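Local structure of oxidoreductase (Thermotoga maritima, 1ZH8) at residues Cys26-Ala29 against Ala30-His34; Ser52-Arg55 against Ser56-Glu59. The protein probably catalyses NADP-dependent oxidation or reduction at an alcohol or carbonyl group, as a Gfo/Idh/MocA-family dehydrogenase that binds NADP in a Rossmann domain. One frame throughout, in Å; residues are numbered along the deposited sequence.

How the interactions relate
Both contacts belong to the Rossmann domain and grip the same NADP at different phosphates. Interaction 1, the first turn of helix 28-39 after strand 19-24, serves the pyrophosphate; interaction 2, the loop and first turn of helix 55-65 after strand 45-51, holds the 2'-phosphate of the adenosine ribose. Their centres lie 13 Å apart, yet they meet directly: Cys26 N stands 3.0 Å from Ser52 OG, a probable hydrogen bond, and Cys26 SG packs 3.9 Å from Ala58 CA. Ser52 OG also bonds O1X of the 2'-phosphate at 2.7 Å, so this one hydroxyl joins the two sites. Of the two, interaction 1 alone extends to the nicotinamide, through Leu33.

Interaction 1: Cys26-Ala29 against Ala30-His34; sequences CGIA and ARELH. With NAP (NADP nicotinamide-adenine-dinucleotide phosphate), chain D.
Ala29 O takes two backbone N-H groups of the next turn, His34 N at 2.8 Å and Leu33 N at 2.9 Å. The i+5 bond from His34 N, nearly along the carbonyl axis, marks the wider, pi-type turn at 30-34, while Leu33 N keeps the ordinary i+4 bond, its donor tilted 32° from the carbonyl plane. Before it the helix is regular, with Arg31 N bonded to Gly27 O and Glu32 N to Ile28 O. Gly27 is the N-cap, in a Gly-x-Gly-x-x-Ala pattern consistent with the Rossmann dinucleotide-binding turn. Gly27 N comes 3.2 Å from NADP O3B, and the ribose end of the cofactor packs against the backbone there.

The first amides of the helix point at the pyrophosphate: Ile28 N reaches O1A at 3.0 Å (174°) and Ala29 N reaches O1N at 2.8 Å (168°). Ile28 CG2, anti to its own backbone N, lies alongside Glu32 with OE1 3.7 Å away, while CG1 meets Arg31 NH2. The carboxylate of Glu32 bonds Arg31 NH1 and also pairs with Lys179. Farther along, Leu33 CD1 comes 3.6 Å from C4N of the nicotinamide. Two straight amide bonds at a helix N-terminus imply that the helix dipole probably helps offset the negative charge of the pyrophosphate.

Interaction 2: Ser52-Arg55 against Ser56-Glu59; sequences SRTR and SHAE. With NAP (NADP nicotinamide-adenine-dinucleotide phosphate), chain D.
Thr54 O accepts Ala58 N at 3.3 Å, with a weak second bond from His57 N, and Arg55 O accepts Glu59 N, so the backbone passes from loop into the first turn of helix 55-65 with Thr54 as N-cap. This is the end of the second strand of the Rossmann fold, where NADP-binding members commonly recognise the 2'-phosphate, and here all three terminal phosphate oxygens are engaged. O1X receives Ser52 OG and the backbone N of Thr54, the latter bond nearly straight. O3X is met by Thr54 OG1 at 2.6 Å and by Arg53 NE at 3.0 Å, with a weak bond from Arg53 NH2. O2X lies in the plane of the His57 ring, at its edge, 2.7 Å from ND1.

Thr54 has OG1 anti to its carbonyl carbon (chi1 -44°), which directs the hydroxyl to O3X. Its CB, placed by the backbone at the N-cap, sits over one face of the His57 imidazole. That CH-pi contact measures 4.0 Å from CB to the ring centroid, 20° off the normal, and helps fix the ring's rotation. Arg53, bent at chi3, keeps O3X at its guanidinium edge while one face lies over adenine C8A; Asp184 pairs with NH1. The gathered donors would help offset the phosphate's negative charge, consistent with use of NADP.

Next to the phosphate, Ser52 CB also packs on Ala58 CB. Away from the cofactor, Arg55, which also forms a salt bridge with Asp72, crosses Glu59 with guanidinium and carboxylate planes 89° apart: NE meets Glu59 OE2 at 3.2 Å, in the guanidinium plane but from above the carboxylate.

Interaction 1: Cys26-Ala29 against Ala30-His34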
# COMPACT_ATOMS: atom_id res chain seq x y z
N CYS A 26 -7.39 -31.90 19.71
CA CYS A 26 -8.40 -32.32 18.76
C CYS A 26 -9.44 -31.23 18.56
O CYS A 26 -10.57 -31.31 19.06
CB CYS A 26 -9.06 -33.59 19.27
SG CYS A 26 -7.89 -34.94 19.57
N GLY A 27 -9.05 -30.19 17.83
CA GLY A 27 -9.91 -29.05 17.57
C GLY A 27 -10.13 -28.88 16.07
O GLY A 27 -10.07 -29.86 15.31
N ILE A 28 -10.34 -27.64 15.65
CA ILE A 28 -10.73 -27.38 14.29
C ILE A 28 -9.70 -27.89 13.28
O ILE A 28 -10.03 -28.71 12.40
CB ILE A 28 -11.09 -25.90 14.08
CG1 ILE A 28 -12.28 -25.54 14.96
CG2 ILE A 28 -11.43 -25.62 12.62
CD1 ILE A 28 -12.52 -24.02 15.07
N ALA A 29 -8.45 -27.45 13.42
CA ALA A 29 -7.41 -27.86 12.48
C ALA A 29 -7.26 -29.38 12.41
O ALA A 29 -7.20 -29.96 11.32
CB ALA A 29 -6.10 -27.22 12.81
N ALA A 30 -7.23 -30.03 13.57
CA ALA A 30 -7.05 -31.48 13.58
C ALA A 30 -8.19 -32.19 12.83
O ALA A 30 -7.93 -33.07 12.01
CB ALA A 30 -6.93 -31.99 15.01
N ARG A 31 -9.43 -31.82 13.10
CA ARG A 31 -10.59 -32.47 12.52
C ARG A 31 -10.72 -32.14 11.05
O ARG A 31 -11.00 -33.01 10.23
CB ARG A 31 -11.88 -32.00 13.21
CG ARG A 31 -12.21 -32.61 14.58
CD ARG A 31 -13.67 -32.32 14.95
NE ARG A 31 -13.81 -30.92 15.34
CZ ARG A 31 -14.40 -29.97 14.62
NH1 ARG A 31 -14.97 -30.23 13.44
NH2 ARG A 31 -14.41 -28.73 15.10
N GLU A 32 -10.52 -30.87 10.70
CA GLU A 32 -11.06 -30.36 9.45
C GLU A 32 -9.98 -30.21 8.39
O GLU A 32 -10.27 -30.26 7.19
CB GLU A 32 -11.80 -29.03 9.68
CG GLU A 32 -13.20 -29.23 10.31
CD GLU A 32 -14.00 -27.93 10.48
OE1 GLU A 32 -13.60 -26.88 9.91
OE2 GLU A 32 -15.05 -27.97 11.18
N LEU A 33 -8.74 -30.07 8.85
CA LEU A 33 -7.63 -29.75 7.96
C LEU A 33 -6.62 -30.91 7.96
O LEU A 33 -6.23 -31.39 6.90
CB LEU A 33 -7.00 -28.41 8.38
CG LEU A 33 -7.93 -27.18 8.35
CD1 LEU A 33 -7.19 -25.94 8.80
CD2 LEU A 33 -8.54 -26.93 6.96
N HIS A 34 -6.25 -31.40 9.14
CA HIS A 34 -5.23 -32.47 9.25
C HIS A 34 -5.74 -33.86 8.94
O HIS A 34 -5.12 -34.58 8.17
CB HIS A 34 -4.50 -32.42 10.59
CG HIS A 34 -3.53 -31.28 10.70
ND1 HIS A 34 -2.36 -31.36 11.41
CD2 HIS A 34 -3.55 -30.05 10.14
CE1 HIS A 34 -1.71 -30.22 11.32
NE2 HIS A 34 -2.40 -29.40 10.54
PA NAP D . -8.84 -24.99 18.42
O1A NAP D . -10.08 -25.42 17.71
O2A NAP D . -9.11 -24.23 19.65
O5B NAP D . -7.93 -26.29 18.67
C5B NAP D . -7.09 -26.36 19.80
C4B NAP D . -7.25 -27.73 20.42
O4B NAP D . -6.26 -27.94 21.42
C3B NAP D . -8.60 -27.90 21.10
O3B NAP D . -8.96 -29.23 20.88
C2B NAP D . -8.23 -27.67 22.56
O2B NAP D . -9.06 -28.05 23.65
C1B NAP D . -6.90 -28.39 22.60
N9A NAP D . -6.14 -28.02 23.79
C8A NAP D . -6.13 -26.81 24.45
N7A NAP D . -5.27 -26.90 25.49
C5A NAP D . -4.74 -28.15 25.49
C6A NAP D . -3.82 -28.79 26.32
N6A NAP D . -3.29 -28.16 27.36
N1A NAP D . -3.45 -30.08 26.06
C2A NAP D . -4.00 -30.75 25.00
N3A NAP D . -4.91 -30.13 24.18
C4A NAP D . -5.27 -28.85 24.43
O3 NAP D . -7.98 -24.06 17.45
PN NAP D . -7.48 -24.51 15.99
O1N NAP D . -7.62 -25.97 15.70
O2N NAP D . -8.07 -23.47 15.16
O5D NAP D . -5.89 -24.23 16.01
C5D NAP D . -4.94 -25.11 16.56
C4D NAP D . -3.59 -24.87 15.87
O4D NAP D . -3.76 -25.04 14.47
C3D NAP D . -3.11 -23.44 16.09
O3D NAP D . -1.72 -23.40 16.32
C2D NAP D . -3.42 -22.72 14.80
O2D NAP D . -2.51 -21.67 14.52
C1D NAP D . -3.34 -23.86 13.79
N1N NAP D . -4.16 -23.59 12.62
C2N NAP D . -3.56 -23.56 11.40
C3N NAP D . -4.30 -23.29 10.24
C7N NAP D . -3.68 -23.47 8.88
O7N NAP D . -4.49 -23.15 7.77
N7N NAP D . -2.43 -23.94 8.73
C4N NAP D . -5.67 -23.05 10.35
C5N NAP D . -6.29 -23.10 11.61
C6N NAP D . -5.52 -23.37 12.75
P2B NAP D . -10.30 -29.06 23.78
O1X NAP D . -9.84 -30.49 24.00
O2X NAP D . -11.16 -29.04 22.53
O3X NAP D . -11.07 -28.55 24.98
O HOH W 1 -13.13 -30.98 18.27
O HOH W 2 -7.03 -28.52 16.44

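Interaction 2: Ser52-Arg55 against Ser56-Glu59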
# COMPACT_ATOMS: atom_id res chain seq x y z
N SER A 52 -6.48 -34.81 24.16
CA SER A 52 -6.98 -33.43 24.08
C SER A 52 -7.22 -32.86 25.48
O SER A 52 -7.13 -33.60 26.44
CB SER A 52 -8.26 -33.39 23.23
OG SER A 52 -8.35 -32.15 22.54
N ARG A 53 -7.49 -31.56 25.60
CA ARG A 53 -7.89 -31.00 26.90
C ARG A 53 -9.19 -31.62 27.42
O ARG A 53 -9.24 -32.04 28.58
CB ARG A 53 -7.98 -29.46 26.87
CG ARG A 53 -8.63 -28.83 28.14
CD ARG A 53 -8.67 -27.30 28.04
NE ARG A 53 -9.39 -26.85 26.85
CZ ARG A 53 -9.44 -25.60 26.39
NH1 ARG A 53 -8.80 -24.62 27.02
NH2 ARG A 53 -10.13 -25.33 25.30
N THR A 54 -10.23 -31.65 26.58
CA THR A 54 -11.52 -32.31 26.87
C THR A 54 -11.50 -33.76 26.32
O THR A 54 -11.37 -33.99 25.13
CB THR A 54 -12.71 -31.57 26.21
OG1 THR A 54 -12.58 -30.16 26.41
CG2 THR A 54 -14.02 -32.01 26.81
N ARG A 55 -11.65 -34.72 27.22
CA ARG A 55 -11.62 -36.14 26.87
C ARG A 55 -12.68 -36.50 25.80
O ARG A 55 -12.36 -37.23 24.84
CB ARG A 55 -11.82 -36.95 28.16
CG ARG A 55 -12.07 -38.40 27.97
CD ARG A 55 -10.82 -39.19 28.21
NE ARG A 55 -10.96 -40.55 27.73
CZ ARG A 55 -10.04 -41.50 27.86
NH1 ARG A 55 -8.89 -41.24 28.46
NH2 ARG A 55 -10.26 -42.70 27.37
N SER A 56 -13.90 -35.99 25.93
CA SER A 56 -14.94 -36.35 24.98
C SER A 56 -14.58 -35.88 23.56
O SER A 56 -14.96 -36.53 22.57
CB SER A 56 -16.32 -35.82 25.41
OG SER A 56 -16.41 -34.42 25.22
N HIS A 57 -13.85 -34.77 23.46
CA HIS A 57 -13.37 -34.25 22.18
C HIS A 57 -12.34 -35.18 21.55
O HIS A 57 -12.34 -35.38 20.32
CB HIS A 57 -12.78 -32.85 22.35
CG HIS A 57 -13.81 -31.78 22.56
ND1 HIS A 57 -13.50 -30.44 22.56
CD2 HIS A 57 -15.15 -31.86 22.75
CE1 HIS A 57 -14.59 -29.73 22.76
NE2 HIS A 57 -15.61 -30.57 22.88
N ALA A 58 -11.48 -35.75 22.39
CA ALA A 58 -10.47 -36.71 21.94
C ALA A 58 -11.11 -38.02 21.53
O ALA A 58 -10.63 -38.68 20.60
CB ALA A 58 -9.44 -36.96 23.04
N GLU A 59 -12.19 -38.39 22.24
CA GLU A 59 -12.93 -39.61 21.94
C GLU A 59 -13.71 -39.51 20.61
O GLU A 59 -13.72 -40.47 19.83
CB GLU A 59 -13.86 -39.98 23.09
CG GLU A 59 -13.14 -40.45 24.35
CD GLU A 59 -14.08 -40.63 25.54
OE1 GLU A 59 -15.16 -39.99 25.56
OE2 GLU A 59 -13.73 -41.41 26.46
PA NAP D . -8.84 -24.99 18.42
O1A NAP D . -10.08 -25.42 17.71
O2A NAP D . -9.11 -24.23 19.65
O5B NAP D . -7.93 -26.29 18.67
C5B NAP D . -7.09 -26.36 19.80
C4B NAP D . -7.25 -27.73 20.42
O4B NAP D . -6.26 -27.94 21.42
C3B NAP D . -8.60 -27.90 21.10
O3B NAP D . -8.96 -29.23 20.88
C2B NAP D . -8.23 -27.67 22.56
O2B NAP D . -9.06 -28.05 23.65
C1B NAP D . -6.90 -28.39 22.60
N9A NAP D . -6.14 -28.02 23.79
C8A NAP D . -6.13 -26.81 24.45
N7A NAP D . -5.27 -26.90 25.49
C5A NAP D . -4.74 -28.15 25.49
C6A NAP D . -3.82 -28.79 26.32
N6A NAP D . -3.29 -28.16 27.36
N1A NAP D . -3.45 -30.08 26.06
C2A NAP D . -4.00 -30.75 25.00
N3A NAP D . -4.91 -30.13 24.18
C4A NAP D . -5.27 -28.85 24.43
O3 NAP D . -7.98 -24.06 17.45
PN NAP D . -7.48 -24.51 15.99
O1N NAP D . -7.62 -25.97 15.70
O2N NAP D . -8.07 -23.47 15.16
O5D NAP D . -5.89 -24.23 16.01
C5D NAP D . -4.94 -25.11 16.56
C4D NAP D . -3.59 -24.87 15.87
O4D NAP D . -3.76 -25.04 14.47
C3D NAP D . -3.11 -23.44 16.09
O3D NAP D . -1.72 -23.40 16.32
C2D NAP D . -3.42 -22.72 14.80
O2D NAP D . -2.51 -21.67 14.52
C1D NAP D . -3.34 -23.86 13.79
N1N NAP D . -4.16 -23.59 12.62
C2N NAP D . -3.56 -23.56 11.40
C3N NAP D . -4.30 -23.29 10.24
C7N NAP D . -3.68 -23.47 8.88
O7N NAP D . -4.49 -23.15 7.77
N7N NAP D . -2.43 -23.94 8.73
C4N NAP D . -5.67 -23.05 10.35
C5N NAP D . -6.29 -23.10 11.61
C6N NAP D . -5.52 -23.37 12.75
P2B NAP D . -10.30 -29.06 23.78
O1X NAP D . -9.84 -30.49 24.00
O2X NAP D . -11.16 -29.04 22.53
O3X NAP D . -11.07 -28.55 24.98